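Local coordinates for exoribonuclease II, mitochondrial (Candida glabrata, PDB 6F3H), which degrades RNA from the 3' end as the exoribonuclease component of the mitochondrial degradosome mtEXO, in which it is tightly coupled to a helicase, at residues L22-A27 with I210-L215; R322-Y327 with G338-E343; S350-L355 with S750-L755. The protein carries 1 engineered substitution. All blocks are in the same frame, centred on the assembly; numbering follows the deposited sequence.

Contact 1: L22-A27 with I210-L215; sequences LSFDPA and IDPTTL
Phe24 and Ile210 pair through their backbones as a single antiparallel bridge of the hydrogen-bonded type, joining the loop before helix 27-31 to the residues just ahead of helix 212-226. Phe24 N donates to Ile210 O at 2.8 Å, and Ile210 N returns a bond to Phe24 O at 2.7 Å. The side chains then close around this bridge. Phe24 holds CG between its backbone N and carbonyl carbon (chi1 73°), which brings the ring alongside Ile210, the two side chains crossing at a slant, with Phe24 CE1 3.7 Å from Ile210 CG2. Pro212 comes to the edge of the same ring, its CD 4.2 Å from Phe24 CD1. The other branch of Ile210 serves a different partner: CG1 meets Pro26 CG at 3.9 Å, the two side chains crossing at about a right angle.

Behind these contacts, Asp211 fixes the start of helix 212-226 as its N-cap. Its OD1 accepts from Thr213 N at 3.1 Å, and its OD2 accepts from Thr214 OG1 at 2.7 Å while also forming a salt bridge with Lys178. On the other segment, Asp25 OD1 caps Ala27 N weakly where the chain turns into helix 27-31. Phe24, Pro212 and Leu215 all rest on Ile85 of strand 81-85, an outermost strand of the five-stranded antiparallel sheet. Ile210 leans on Arg175 of helix 170-178, and Pro212 and Thr213 meet Phe137 of the long helix 123-159.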
ATOM      1  N   LEU A  22      28.079  -8.152  12.953  1.00 70.17           N
ATOM      2  CA  LEU A  22      27.635  -7.035  13.794  1.00 65.11           C
ATOM      3  C   LEU A  22      26.638  -6.095  13.122  1.00 61.31           C
ATOM      4  O   LEU A  22      26.117  -5.183  13.769  1.00 58.87           O
ATOM      5  CB  LEU A  22      28.840  -6.195  14.256  1.00 61.33           C
ATOM      6  CG  LEU A  22      29.825  -6.828  15.231  1.00 50.97           C
ATOM      7  CD1 LEU A  22      30.699  -5.741  15.815  1.00 49.12           C
ATOM      8  CD2 LEU A  22      29.087  -7.581  16.310  1.00 42.31           C
ATOM      9  N   SER A  23      26.431  -6.227  11.833  1.00 59.19           N
ATOM     10  CA  SER A  23      25.449  -5.438  11.130  1.00 51.04           C
ATOM     11  C   SER A  23      24.889  -6.344  10.059  1.00 53.84           C
ATOM     12  O   SER A  23      25.354  -7.472   9.879  1.00 51.96           O
ATOM     13  CB  SER A  23      26.073  -4.176  10.566  1.00 54.40           C
ATOM     14  OG  SER A  23      27.064  -4.544   9.626  1.00 62.88           O
ATOM     15  N   PHE A  24      23.812  -5.904   9.428  1.00 57.86           N
ATOM     16  CA  PHE A  24      23.283  -6.666   8.313  1.00 55.02           C
ATOM     17  C   PHE A  24      22.842  -5.730   7.203  1.00 51.44           C
ATOM     18  O   PHE A  24      22.720  -4.515   7.383  1.00 48.81           O
ATOM     19  CB  PHE A  24      22.137  -7.556   8.748  1.00 56.82           C
ATOM     20  CG  PHE A  24      20.893  -6.807   9.041  1.00 62.34           C
ATOM     21  CD1 PHE A  24      20.776  -6.072  10.203  1.00 62.08           C
ATOM     22  CD2 PHE A  24      19.826  -6.847   8.165  1.00 62.20           C
ATOM     23  CE1 PHE A  24      19.621  -5.381  10.482  1.00 57.97           C
ATOM     24  CE2 PHE A  24      18.671  -6.162   8.445  1.00 60.30           C
ATOM     25  CZ  PHE A  24      18.573  -5.421   9.604  1.00 55.70           C
ATOM     26  N   ASP A  25      22.585  -6.330   6.048  1.00 56.89           N
ATOM     27  CA  ASP A  25      22.214  -5.590   4.860  1.00 64.75           C
ATOM     28  C   ASP A  25      20.703  -5.627   4.689  1.00 63.09           C
ATOM     29  O   ASP A  25      20.125  -6.724   4.573  1.00 59.52           O
ATOM     30  CB  ASP A  25      22.900  -6.203   3.648  1.00 77.11           C
ATOM     31  CG  ASP A  25      22.668  -5.422   2.384  1.00 87.84           C
ATOM     32  OD1 ASP A  25      22.244  -4.247   2.460  1.00 95.74           O
ATOM     33  OD2 ASP A  25      22.902  -6.010   1.307  1.00 87.59           O
ATOM     34  N   PRO A  26      20.036  -4.450   4.623  1.00 60.96           N
ATOM     35  CA  PRO A  26      18.579  -4.392   4.421  1.00 54.63           C
ATOM     36  C   PRO A  26      18.083  -5.222   3.253  1.00 52.97           C
ATOM     37  O   PRO A  26      16.917  -5.627   3.197  1.00 58.18           O
ATOM     38  CB  PRO A  26      18.332  -2.904   4.179  1.00 57.02           C
ATOM     39  CG  PRO A  26      19.382  -2.245   4.992  1.00 64.51           C
ATOM     40  CD  PRO A  26      20.607  -3.115   4.857  1.00 64.04           C
ATOM     41  N   ALA A  27      18.979  -5.460   2.305  1.00 44.71           N
ATOM     42  CA  ALA A  27      18.659  -6.290   1.160  1.00 48.74           C
ATOM     43  C   ALA A  27      18.331  -7.733   1.541  1.00 52.52           C
ATOM     44  O   ALA A  27      17.577  -8.402   0.826  1.00 54.73           O
ATOM     45  CB  ALA A  27      19.825  -6.252   0.184  1.00 55.79           C
ATOM     46  N   ILE A 210      23.148  -2.142   8.493  1.00 62.29           N
ATOM     47  CA  ILE A 210      22.373  -1.667   9.632  1.00 59.40           C
ATOM     48  C   ILE A 210      22.724  -2.489  10.870  1.00 61.04           C
ATOM     49  O   ILE A 210      22.839  -3.717  10.789  1.00 55.69           O
ATOM     50  CB  ILE A 210      20.862  -1.751   9.324  1.00 55.34           C
ATOM     51  CG1 ILE A 210      20.439  -0.629   8.380  1.00 57.26           C
ATOM     52  CG2 ILE A 210      20.054  -1.672  10.575  1.00 51.09           C
ATOM     53  CD1 ILE A 210      20.658   0.750   8.945  1.00 57.45           C
ATOM     54  N   ASP A 211      22.862  -1.805  12.029  1.00 65.30           N
ATOM     55  CA  ASP A 211      23.162  -2.459  13.313  1.00 68.87           C
ATOM     56  C   ASP A 211      21.876  -2.853  14.028  1.00 60.73           C
ATOM     57  O   ASP A 211      21.097  -1.971  14.413  1.00 63.29           O
ATOM     58  CB  ASP A 211      23.992  -1.547  14.212  1.00 79.04           C
ATOM     59  CG  ASP A 211      24.078  -2.041  15.677  1.00 85.98           C
ATOM     60  OD1 ASP A 211      23.883  -3.250  15.955  1.00 87.78           O
ATOM     61  OD2 ASP A 211      24.381  -1.203  16.560  1.00 87.47           O
ATOM     62  N   PRO A 212      21.649  -4.140  14.280  1.00 49.80           N
ATOM     63  CA  PRO A 212      20.364  -4.550  14.853  1.00 39.40           C
ATOM     64  C   PRO A 212      20.049  -3.923  16.198  1.00 64.42           C
ATOM     65  O   PRO A 212      18.897  -3.525  16.409  1.00 64.73           O
ATOM     66  CB  PRO A 212      20.496  -6.071  14.932  1.00 39.59           C
ATOM     67  CG  PRO A 212      21.947  -6.344  14.793  1.00 39.69           C
ATOM     68  CD  PRO A 212      22.519  -5.277  13.974  1.00 39.45           C
ATOM     69  N   THR A 213      21.025  -3.796  17.110  1.00 57.74           N
ATOM     70  CA  THR A 213      20.690  -3.273  18.432  1.00 50.54           C
ATOM     71  C   THR A 213      20.253  -1.820  18.336  1.00 51.16           C
ATOM     72  O   THR A 213      19.225  -1.440  18.906  1.00 60.06           O
ATOM     73  CB  THR A 213      21.847  -3.443  19.425  1.00 48.83           C
ATOM     74  OG1 THR A 213      23.011  -2.761  18.958  1.00 49.21           O
ATOM     75  CG2 THR A 213      22.151  -4.922  19.667  1.00 46.08           C
ATOM     76  N   THR A 214      21.019  -0.986  17.625  1.00 47.34           N
ATOM     77  CA  THR A 214      20.561   0.376  17.351  1.00 44.68           C
ATOM     78  C   THR A 214      19.181   0.375  16.706  1.00 45.64           C
ATOM     79  O   THR A 214      18.329   1.206  17.036  1.00 47.85           O
ATOM     80  CB  THR A 214      21.575   1.116  16.485  1.00 39.45           C
ATOM     81  OG1 THR A 214      22.862   1.022  17.098  1.00 49.72           O
ATOM     82  CG2 THR A 214      21.217   2.573  16.355  1.00 39.37           C
ATOM     83  N   LEU A 215      18.933  -0.558  15.794  1.00 39.19           N
ATOM     84  CA  LEU A 215      17.619  -0.635  15.180  1.00 43.44           C
ATOM     85  C   LEU A 215      16.555  -0.803  16.241  1.00 45.98           C
ATOM     86  O   LEU A 215      15.598  -0.021  16.328  1.00 51.56           O
ATOM     87  CB  LEU A 215      17.570  -1.806  14.205  1.00 43.82           C
ATOM     88  CG  LEU A 215      16.147  -2.249  13.905  1.00 43.63           C
ATOM     89  CD1 LEU A 215      15.471  -1.240  13.016  1.00 38.63           C
ATOM     90  CD2 LEU A 215      16.163  -3.597  13.277  1.00 38.87           C
TER

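Contact 2: R322-Y327 with G338-E343; sequences RHIDMY and GKLLVE
The phenol ring of Tyr327 turns an edge to Glu343, whose OE1 lies near the ring plane, with ring and carboxylate planes 35° apart. One face of the ring carries CB of the preceding selenomethionine, Met326, displaced toward the rim, and Ile324 CG2 lies in plane at an edge. This is a helix-loop-helix connection: the loop after helix 311-322 folds back so that Tyr327 lands on one side of helix 334-343. The residues it meets there, Lys339, Leu340 and Glu343, are spaced along a single turn.

The two polar ends approach from opposite directions. Tyr327 OH donates to Glu343 OE1 at 2.6 Å, meeting the oxygen from above the carboxylate plane. Glu343 spans the gap because its CG is anti to the backbone N (chi1 -174°) and its chain is extended beyond that point. The bond gives the hydroxyl of a buried tyrosine an acceptor and ties the far end of the ring to helix 334-343. Lys339 adds CB, 3.9 Å from Tyr327 OH. Apolar packing completes the contact, with Leu340 CD1 placed 3.5 Å from Tyr327 CE2 and Leu340 CD2 4.4 Å from Ile324 CD1.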
ATOM      1  N   ARG A 322     -17.528  10.511  29.812  1.00 47.49           N
ATOM      2  CA  ARG A 322     -18.109  10.186  31.106  1.00 47.00           C
ATOM      3  C   ARG A 322     -18.995  11.317  31.590  1.00 48.85           C
ATOM      4  O   ARG A 322     -19.954  11.085  32.319  1.00 58.95           O
ATOM      5  CB  ARG A 322     -16.994   9.876  32.114  1.00 41.91           C
ATOM      6  CG  ARG A 322     -17.494   9.168  33.348  1.00 46.58           C
ATOM      7  CD  ARG A 322     -16.541   8.975  34.543  1.00 53.70           C
ATOM      8  NE  ARG A 322     -15.329   9.783  34.632  1.00 55.99           N
ATOM      9  CZ  ARG A 322     -15.281  10.979  35.203  1.00 62.53           C
ATOM     10  NH1 ARG A 322     -16.398  11.511  35.683  1.00 68.35           N
ATOM     11  NH2 ARG A 322     -14.130  11.641  35.284  1.00 64.57           N
ATOM     12  N   HIS A 323     -18.724  12.533  31.167  1.00 47.73           N
ATOM     13  CA  HIS A 323     -19.529  13.663  31.578  1.00 42.19           C
ATOM     14  C   HIS A 323     -20.693  13.965  30.652  1.00 52.11           C
ATOM     15  O   HIS A 323     -21.346  14.992  30.846  1.00 56.60           O
ATOM     16  CB  HIS A 323     -18.661  14.896  31.717  1.00 42.21           C
ATOM     17  CG  HIS A 323     -17.842  14.904  32.961  1.00 45.21           C
ATOM     18  ND1 HIS A 323     -16.645  14.233  33.062  1.00 47.28           N
ATOM     19  CD2 HIS A 323     -18.070  15.450  34.175  1.00 43.56           C
ATOM     20  CE1 HIS A 323     -16.148  14.398  34.271  1.00 45.84           C
ATOM     21  NE2 HIS A 323     -16.997  15.129  34.968  1.00 47.53           N
ATOM     22  N   ILE A 324     -20.931  13.170  29.612  1.00 52.25           N
ATOM     23  CA  ILE A 324     -22.003  13.440  28.656  1.00 48.93           C
ATOM     24  C   ILE A 324     -23.027  12.316  28.715  1.00 53.76           C
ATOM     25  O   ILE A 324     -22.666  11.144  28.583  1.00 59.44           O
ATOM     26  CB  ILE A 324     -21.457  13.609  27.229  1.00 49.58           C
ATOM     27  CG1 ILE A 324     -20.628  14.880  27.133  1.00 42.00           C
ATOM     28  CG2 ILE A 324     -22.593  13.704  26.250  1.00 51.07           C
ATOM     29  CD1 ILE A 324     -19.635  14.839  26.071  1.00 41.81           C
ATOM     30  N   ASP A 325     -24.305  12.675  28.845  1.00 58.19           N
ATOM     31  CA  ASP A 325     -25.327  11.691  29.197  1.00 72.76           C
ATOM     32  C   ASP A 325     -25.389  10.555  28.200  1.00 77.71           C
ATOM     33  O   ASP A 325     -25.263   9.382  28.561  1.00 73.10           O
ATOM     34  CB  ASP A 325     -26.692  12.358  29.279  1.00 84.02           C
ATOM     35  CG  ASP A 325     -26.737  13.419  30.323  1.00 93.68           C
ATOM     36  OD1 ASP A 325     -25.956  14.378  30.210  1.00 96.27           O
ATOM     37  OD2 ASP A 325     -27.546  13.291  31.261  1.00 96.59           O
HETATM   38  N   MSE A 326     -25.621  10.884  26.946  1.00 89.20           N
HETATM   39  CA  MSE A 326     -25.821   9.871  25.939  1.00104.06           C
HETATM   40  C   MSE A 326     -24.652   8.922  25.858  1.00 95.95           C
HETATM   41  O   MSE A 326     -24.817   7.716  25.739  1.00105.68           O
HETATM   42  CB  MSE A 326     -26.021  10.537  24.610  1.00130.37           C
HETATM   43  CG  MSE A 326     -27.158  11.494  24.645  1.00157.54           C
HETATM   44 SE   MSE A 326     -27.220  12.288  22.907  1.00183.89          SE
HETATM   45  CE  MSE A 326     -26.139  13.863  23.291  1.00186.04           C
ATOM     46  N   TYR A 327     -23.459   9.491  25.916  1.00 83.07           N
ATOM     47  CA  TYR A 327     -22.238   8.765  25.622  1.00 75.09           C
ATOM     48  C   TYR A 327     -21.583   8.210  26.856  1.00 75.11           C
ATOM     49  O   TYR A 327     -20.459   7.722  26.771  1.00 79.65           O
ATOM     50  CB  TYR A 327     -21.252   9.680  24.918  1.00 76.05           C
ATOM     51  CG  TYR A 327     -21.758  10.220  23.613  1.00 85.25           C
ATOM     52  CD1 TYR A 327     -21.848   9.412  22.493  1.00 90.96           C
ATOM     53  CD2 TYR A 327     -22.171  11.536  23.499  1.00 87.07           C
ATOM     54  CE1 TYR A 327     -22.317   9.907  21.287  1.00 92.32           C
ATOM     55  CE2 TYR A 327     -22.643  12.040  22.293  1.00 84.93           C
ATOM     56  CZ  TYR A 327     -22.714  11.221  21.193  1.00 88.87           C
ATOM     57  OH  TYR A 327     -23.183  11.702  19.991  1.00 92.45           O
ATOM     58  N   GLY A 338     -16.530  10.241  16.357  1.00 53.08           N
ATOM     59  CA  GLY A 338     -17.173  10.701  15.142  1.00 46.04           C
ATOM     60  C   GLY A 338     -18.603  11.124  15.388  1.00 45.50           C
ATOM     61  O   GLY A 338     -18.999  12.227  15.015  1.00 45.21           O
ATOM     62  N   LYS A 339     -19.388  10.260  16.042  1.00 47.16           N
ATOM     63  CA  LYS A 339     -20.771  10.605  16.355  1.00 48.82           C
ATOM     64  C   LYS A 339     -20.850  11.927  17.081  1.00 46.78           C
ATOM     65  O   LYS A 339     -21.640  12.803  16.720  1.00 48.57           O
ATOM     66  CB  LYS A 339     -21.410   9.534  17.232  1.00 53.89           C
ATOM     67  CG  LYS A 339     -21.486   8.162  16.612  1.00 69.19           C
ATOM     68  CD  LYS A 339     -22.478   7.308  17.377  1.00 76.69           C
ATOM     69  CE  LYS A 339     -23.705   8.136  17.750  1.00 81.24           C
ATOM     70  NZ  LYS A 339     -24.895   7.303  18.078  1.00 83.32           N
ATOM     71  N   LEU A 340     -19.995  12.115  18.068  1.00 41.39           N
ATOM     72  CA  LEU A 340     -20.067  13.347  18.823  1.00 41.49           C
ATOM     73  C   LEU A 340     -19.655  14.518  17.966  1.00 41.52           C
ATOM     74  O   LEU A 340     -20.358  15.522  17.879  1.00 41.73           O
ATOM     75  CB  LEU A 340     -19.166  13.264  20.029  1.00 41.37           C
ATOM     76  CG  LEU A 340     -19.288  14.584  20.757  1.00 45.26           C
ATOM     77  CD1 LEU A 340     -20.696  14.732  21.256  1.00 50.95           C
ATOM     78  CD2 LEU A 340     -18.336  14.645  21.900  1.00 43.03           C
ATOM     79  N   LEU A 341     -18.506  14.397  17.328  1.00 43.94           N
ATOM     80  CA  LEU A 341     -18.000  15.473  16.502  1.00 41.38           C
ATOM     81  C   LEU A 341     -19.017  15.847  15.442  1.00 46.70           C
ATOM     82  O   LEU A 341     -19.248  17.029  15.177  1.00 52.45           O
ATOM     83  CB  LEU A 341     -16.697  15.030  15.874  1.00 41.14           C
ATOM     84  CG  LEU A 341     -15.994  16.094  15.076  1.00 45.84           C
ATOM     85  CD1 LEU A 341     -16.057  17.436  15.745  1.00 41.36           C
ATOM     86  CD2 LEU A 341     -14.612  15.647  14.929  1.00 48.59           C
ATOM     87  N   VAL A 342     -19.656  14.847  14.847  1.00 43.70           N
ATOM     88  CA  VAL A 342     -20.738  15.126  13.917  1.00 44.81           C
ATOM     89  C   VAL A 342     -21.819  15.924  14.618  1.00 47.86           C
ATOM     90  O   VAL A 342     -22.369  16.884  14.075  1.00 50.75           O
ATOM     91  CB  VAL A 342     -21.307  13.809  13.360  1.00 46.25           C
ATOM     92  CG1 VAL A 342     -22.759  13.978  12.948  1.00 42.16           C
ATOM     93  CG2 VAL A 342     -20.470  13.291  12.209  1.00 48.74           C
ATOM     94  N   GLU A 343     -22.101  15.570  15.853  1.00 51.54           N
ATOM     95  CA  GLU A 343     -23.219  16.172  16.545  1.00 51.84           C
ATOM     96  C   GLU A 343     -22.966  17.634  16.868  1.00 51.97           C
ATOM     97  O   GLU A 343     -23.910  18.406  17.026  1.00 54.63           O
ATOM     98  CB  GLU A 343     -23.493  15.375  17.800  1.00 53.81           C
ATOM     99  CG  GLU A 343     -24.699  15.803  18.503  1.00 66.12           C
ATOM    100  CD  GLU A 343     -25.015  14.878  19.637  1.00 79.30           C
ATOM    101  OE1 GLU A 343     -24.860  13.651  19.445  1.00 87.40           O
ATOM    102  OE2 GLU A 343     -25.401  15.371  20.718  1.00 79.86           O
TER

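Contact 3: S350-L355 with S750-L755; sequences SSNFIL and STYWTL
Ser350 meets the rim of the Trp753 indole, its CB lying near the ring plane and 4.0 Å from CH2, although this serine is poorly ordered. At Ser351 the backbone carries the contact: Tyr752 OH donates a weak hydrogen bond to Ser351 O at 2.7 Å, and the same hydroxyl is also hydrogen-bonded to Lys756, one turn further along the helix. The CB of Ser351 leaves on the side away from the helix, and OG bonds to Ser350 O within the same segment.

Asn352 touches both aromatic rings. With CG anti to the backbone N (chi1 -169°), its amide lies almost flat over one face of the Tyr752 ring, the planes 17° apart and OD1 3.4 Å from CD2. Against the indole the amide stands steeply, at 80°, with ND2 3.6 Å from Trp753 NE1. These two nitrogens are both donors, and their proximity is explained by a shared acceptor: Asp465 takes ND2 on OD2 and NE1 on OD1, tying both side chains to one carboxylate. The amide oxygen turns the other way, accepting weakly from Ile354 N at 3.3 Å, as in an Asx turn. On the helix itself, Tyr752 CD2 sits 3.7 Å above the centre of the Trp753 ring, so the tyrosine, itself covered by the Asn352 amide, bears on one face of the indole.

Ile354 then sends CD1 to within 3.7 Å of Tyr752 CB, and it also touches Phe745 and His748 of the same helix. The contact thus packs the segment between helices 334-343 and 369-378, which passes into a 3-10 turn at Ile354, against the long helix 725-761. That helix leads into the strands of 765-827, which probably form the C-terminal S1 domain found in the RNase II family.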
ATOM      1  N   SER A 350     -22.124  13.924   4.477  1.00100.37           N
ATOM      2  CA  SER A 350     -21.295  12.789   4.851  1.00 95.40           C
ATOM      3  C   SER A 350     -20.085  13.304   5.609  1.00 85.65           C
ATOM      4  O   SER A 350     -19.695  14.472   5.509  1.00 85.93           O
ATOM      5  CB  SER A 350     -20.815  11.969   3.646  1.00 96.78           C
ATOM      6  OG  SER A 350     -19.533  12.399   3.213  1.00 96.79           O
ATOM      7  N   SER A 351     -19.509  12.436   6.406  1.00 73.63           N
ATOM      8  CA  SER A 351     -18.287  12.852   7.049  1.00 64.92           C
ATOM      9  C   SER A 351     -17.426  11.615   7.155  1.00 65.97           C
ATOM     10  O   SER A 351     -17.614  10.792   8.052  1.00 76.51           O
ATOM     11  CB  SER A 351     -18.555  13.484   8.396  1.00 64.29           C
ATOM     12  OG  SER A 351     -19.221  14.712   8.178  1.00 69.89           O
ATOM     13  N   ASN A 352     -16.526  11.473   6.218  1.00 56.86           N
ATOM     14  CA  ASN A 352     -15.501  10.480   6.387  1.00 52.49           C
ATOM     15  C   ASN A 352     -14.341  11.211   7.025  1.00 46.98           C
ATOM     16  O   ASN A 352     -13.719  12.077   6.407  1.00 45.90           O
ATOM     17  CB  ASN A 352     -15.101   9.836   5.078  1.00 57.92           C
ATOM     18  CG  ASN A 352     -14.253   8.643   5.313  1.00 59.46           C
ATOM     19  OD1 ASN A 352     -13.987   8.299   6.463  1.00 60.89           O
ATOM     20  ND2 ASN A 352     -13.797   8.008   4.249  1.00 56.19           N
ATOM     21  N   PHE A 353     -14.045  10.843   8.247  1.00 43.21           N
ATOM     22  CA  PHE A 353     -13.008  11.515   8.999  1.00 46.84           C
ATOM     23  C   PHE A 353     -11.637  10.924   8.764  1.00 47.50           C
ATOM     24  O   PHE A 353     -10.641  11.585   9.055  1.00 44.42           O
ATOM     25  CB  PHE A 353     -13.315  11.424  10.485  1.00 50.51           C
ATOM     26  CG  PHE A 353     -14.529  12.172  10.898  1.00 52.70           C
ATOM     27  CD1 PHE A 353     -14.514  13.549  10.965  1.00 49.86           C
ATOM     28  CD2 PHE A 353     -15.685  11.497  11.219  1.00 57.11           C
ATOM     29  CE1 PHE A 353     -15.621  14.240  11.341  1.00 49.27           C
ATOM     30  CE2 PHE A 353     -16.797  12.183  11.600  1.00 57.47           C
ATOM     31  CZ  PHE A 353     -16.761  13.563  11.663  1.00 53.70           C
ATOM     32  N   ILE A 354     -11.573   9.684   8.289  1.00 47.93           N
ATOM     33  CA  ILE A 354     -10.323   9.077   7.864  1.00 43.61           C
ATOM     34  C   ILE A 354      -9.586  10.021   6.944  1.00 42.67           C
ATOM     35  O   ILE A 354      -8.350  10.033   6.888  1.00 46.63           O
ATOM     36  CB  ILE A 354     -10.640   7.743   7.172  1.00 49.27           C
ATOM     37  CG1 ILE A 354     -11.530   6.900   8.085  1.00 55.24           C
ATOM     38  CG2 ILE A 354      -9.376   7.009   6.806  1.00 47.76           C
ATOM     39  CD1 ILE A 354     -12.069   5.666   7.420  1.00 58.50           C
ATOM     40  N   LEU A 355     -10.328  10.845   6.223  1.00 40.06           N
ATOM     41  CA  LEU A 355      -9.706  11.782   5.313  1.00 45.59           C
ATOM     42  C   LEU A 355      -8.859  12.798   6.046  1.00 46.13           C
ATOM     43  O   LEU A 355      -8.009  13.441   5.433  1.00 53.63           O
ATOM     44  CB  LEU A 355     -10.794  12.478   4.507  1.00 52.89           C
ATOM     45  CG  LEU A 355     -11.738  11.394   3.984  1.00 59.37           C
ATOM     46  CD1 LEU A 355     -12.895  11.983   3.213  1.00 63.77           C
ATOM     47  CD2 LEU A 355     -10.953  10.412   3.122  1.00 53.09           C
ATOM     48  N   SER A 750     -12.874   1.970   2.680  1.00 45.77           N
ATOM     49  CA  SER A 750     -13.899   1.121   2.107  1.00 44.24           C
ATOM     50  C   SER A 750     -14.609   0.337   3.186  1.00 48.48           C
ATOM     51  O   SER A 750     -15.834   0.195   3.162  1.00 54.46           O
ATOM     52  CB  SER A 750     -13.266   0.206   1.080  1.00 55.94           C
ATOM     53  OG  SER A 750     -12.725   0.962   0.006  1.00 66.07           O
ATOM     54  N   THR A 751     -13.857  -0.178   4.147  1.00 49.78           N
ATOM     55  CA  THR A 751     -14.457  -0.746   5.351  1.00 46.96           C
ATOM     56  C   THR A 751     -15.424   0.224   6.004  1.00 47.23           C
ATOM     57  O   THR A 751     -16.539  -0.151   6.378  1.00 49.02           O
ATOM     58  CB  THR A 751     -13.385  -1.141   6.321  1.00 46.07           C
ATOM     59  OG1 THR A 751     -12.498  -2.040   5.658  1.00 46.67           O
ATOM     60  CG2 THR A 751     -14.003  -1.834   7.440  1.00 50.54           C
ATOM     61  N   TYR A 752     -14.993   1.476   6.199  1.00 48.38           N
ATOM     62  CA  TYR A 752     -15.875   2.443   6.833  1.00 44.44           C
ATOM     63  C   TYR A 752     -17.196   2.468   6.114  1.00 44.73           C
ATOM     64  O   TYR A 752     -18.250   2.422   6.747  1.00 42.78           O
ATOM     65  CB  TYR A 752     -15.241   3.829   6.828  1.00 42.10           C
ATOM     66  CG  TYR A 752     -16.182   4.991   7.131  1.00 47.26           C
ATOM     67  CD1 TYR A 752     -16.740   5.161   8.397  1.00 53.97           C
ATOM     68  CD2 TYR A 752     -16.474   5.944   6.173  1.00 50.83           C
ATOM     69  CE1 TYR A 752     -17.579   6.247   8.682  1.00 58.82           C
ATOM     70  CE2 TYR A 752     -17.316   7.028   6.456  1.00 56.91           C
ATOM     71  CZ  TYR A 752     -17.862   7.174   7.688  1.00 58.37           C
ATOM     72  OH  TYR A 752     -18.673   8.272   7.847  1.00 57.97           O
ATOM     73  N   TRP A 753     -17.154   2.449   4.777  1.00 48.88           N
ATOM     74  CA  TRP A 753     -18.367   2.546   3.975  1.00 47.29           C
ATOM     75  C   TRP A 753     -19.125   1.223   3.907  1.00 49.72           C
ATOM     76  O   TRP A 753     -20.361   1.219   3.920  1.00 55.82           O
ATOM     77  CB  TRP A 753     -18.035   3.049   2.576  1.00 43.61           C
ATOM     78  CG  TRP A 753     -17.590   4.478   2.540  1.00 46.56           C
ATOM     79  CD1 TRP A 753     -16.341   4.923   2.253  1.00 46.97           C
ATOM     80  CD2 TRP A 753     -18.378   5.652   2.821  1.00 47.02           C
ATOM     81  NE1 TRP A 753     -16.304   6.298   2.306  1.00 50.42           N
ATOM     82  CE2 TRP A 753     -17.537   6.767   2.662  1.00 48.16           C
ATOM     83  CE3 TRP A 753     -19.706   5.864   3.178  1.00 47.31           C
ATOM     84  CZ2 TRP A 753     -17.974   8.068   2.852  1.00 48.31           C
ATOM     85  CZ3 TRP A 753     -20.142   7.166   3.365  1.00 47.61           C
ATOM     86  CH2 TRP A 753     -19.277   8.249   3.204  1.00 47.82           C
ATOM     87  N   THR A 754     -18.429   0.096   3.774  1.00 45.71           N
ATOM     88  CA  THR A 754     -19.113  -1.183   3.906  1.00 50.17           C
ATOM     89  C   THR A 754     -19.957  -1.202   5.164  1.00 62.18           C
ATOM     90  O   THR A 754     -21.154  -1.498   5.117  1.00 71.56           O
ATOM     91  CB  THR A 754     -18.110  -2.323   3.974  1.00 53.44           C
ATOM     92  OG1 THR A 754     -17.251  -2.257   2.843  1.00 63.03           O
ATOM     93  CG2 THR A 754     -18.825  -3.648   3.983  1.00 44.80           C
ATOM     94  N   LEU A 755     -19.344  -0.839   6.302  1.00 59.85           N
ATOM     95  CA  LEU A 755     -20.028  -0.920   7.590  1.00 53.08           C
ATOM     96  C   LEU A 755     -21.129   0.122   7.715  1.00 58.39           C
ATOM     97  O   LEU A 755     -22.227  -0.193   8.186  1.00 60.58           O
ATOM     98  CB  LEU A 755     -19.033  -0.757   8.728  1.00 49.84           C
ATOM     99  CG  LEU A 755     -17.887  -1.762   8.851  1.00 54.59           C
ATOM    100  CD1 LEU A 755     -17.193  -1.603  10.191  1.00 52.36           C
ATOM    101  CD2 LEU A 755     -18.345  -3.179   8.671  1.00 59.53           C
TER

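How the contacts relate
The contacts come in series along the chain, each closing before the next opens. Contact 1 stands apart: its centre is about 47 Å from that of contact 2 and about 39 Å from that of contact 3, on the opposite side of the chain's centre from the latter. It belongs to the neighbourhood of the five-stranded sheet of 39-85 and helix 123-159. Contacts 2 and 3 are neighbours, about 19 Å apart between centres, and touch: Phe353 packs on Gly338, Leu341 and Val342 of helix 334-343. Through it the helical region of 293-343 adjoins the loop laid on helix 725-761, linking parts of the protein distant in sequence. All three lie away from the magnesium site.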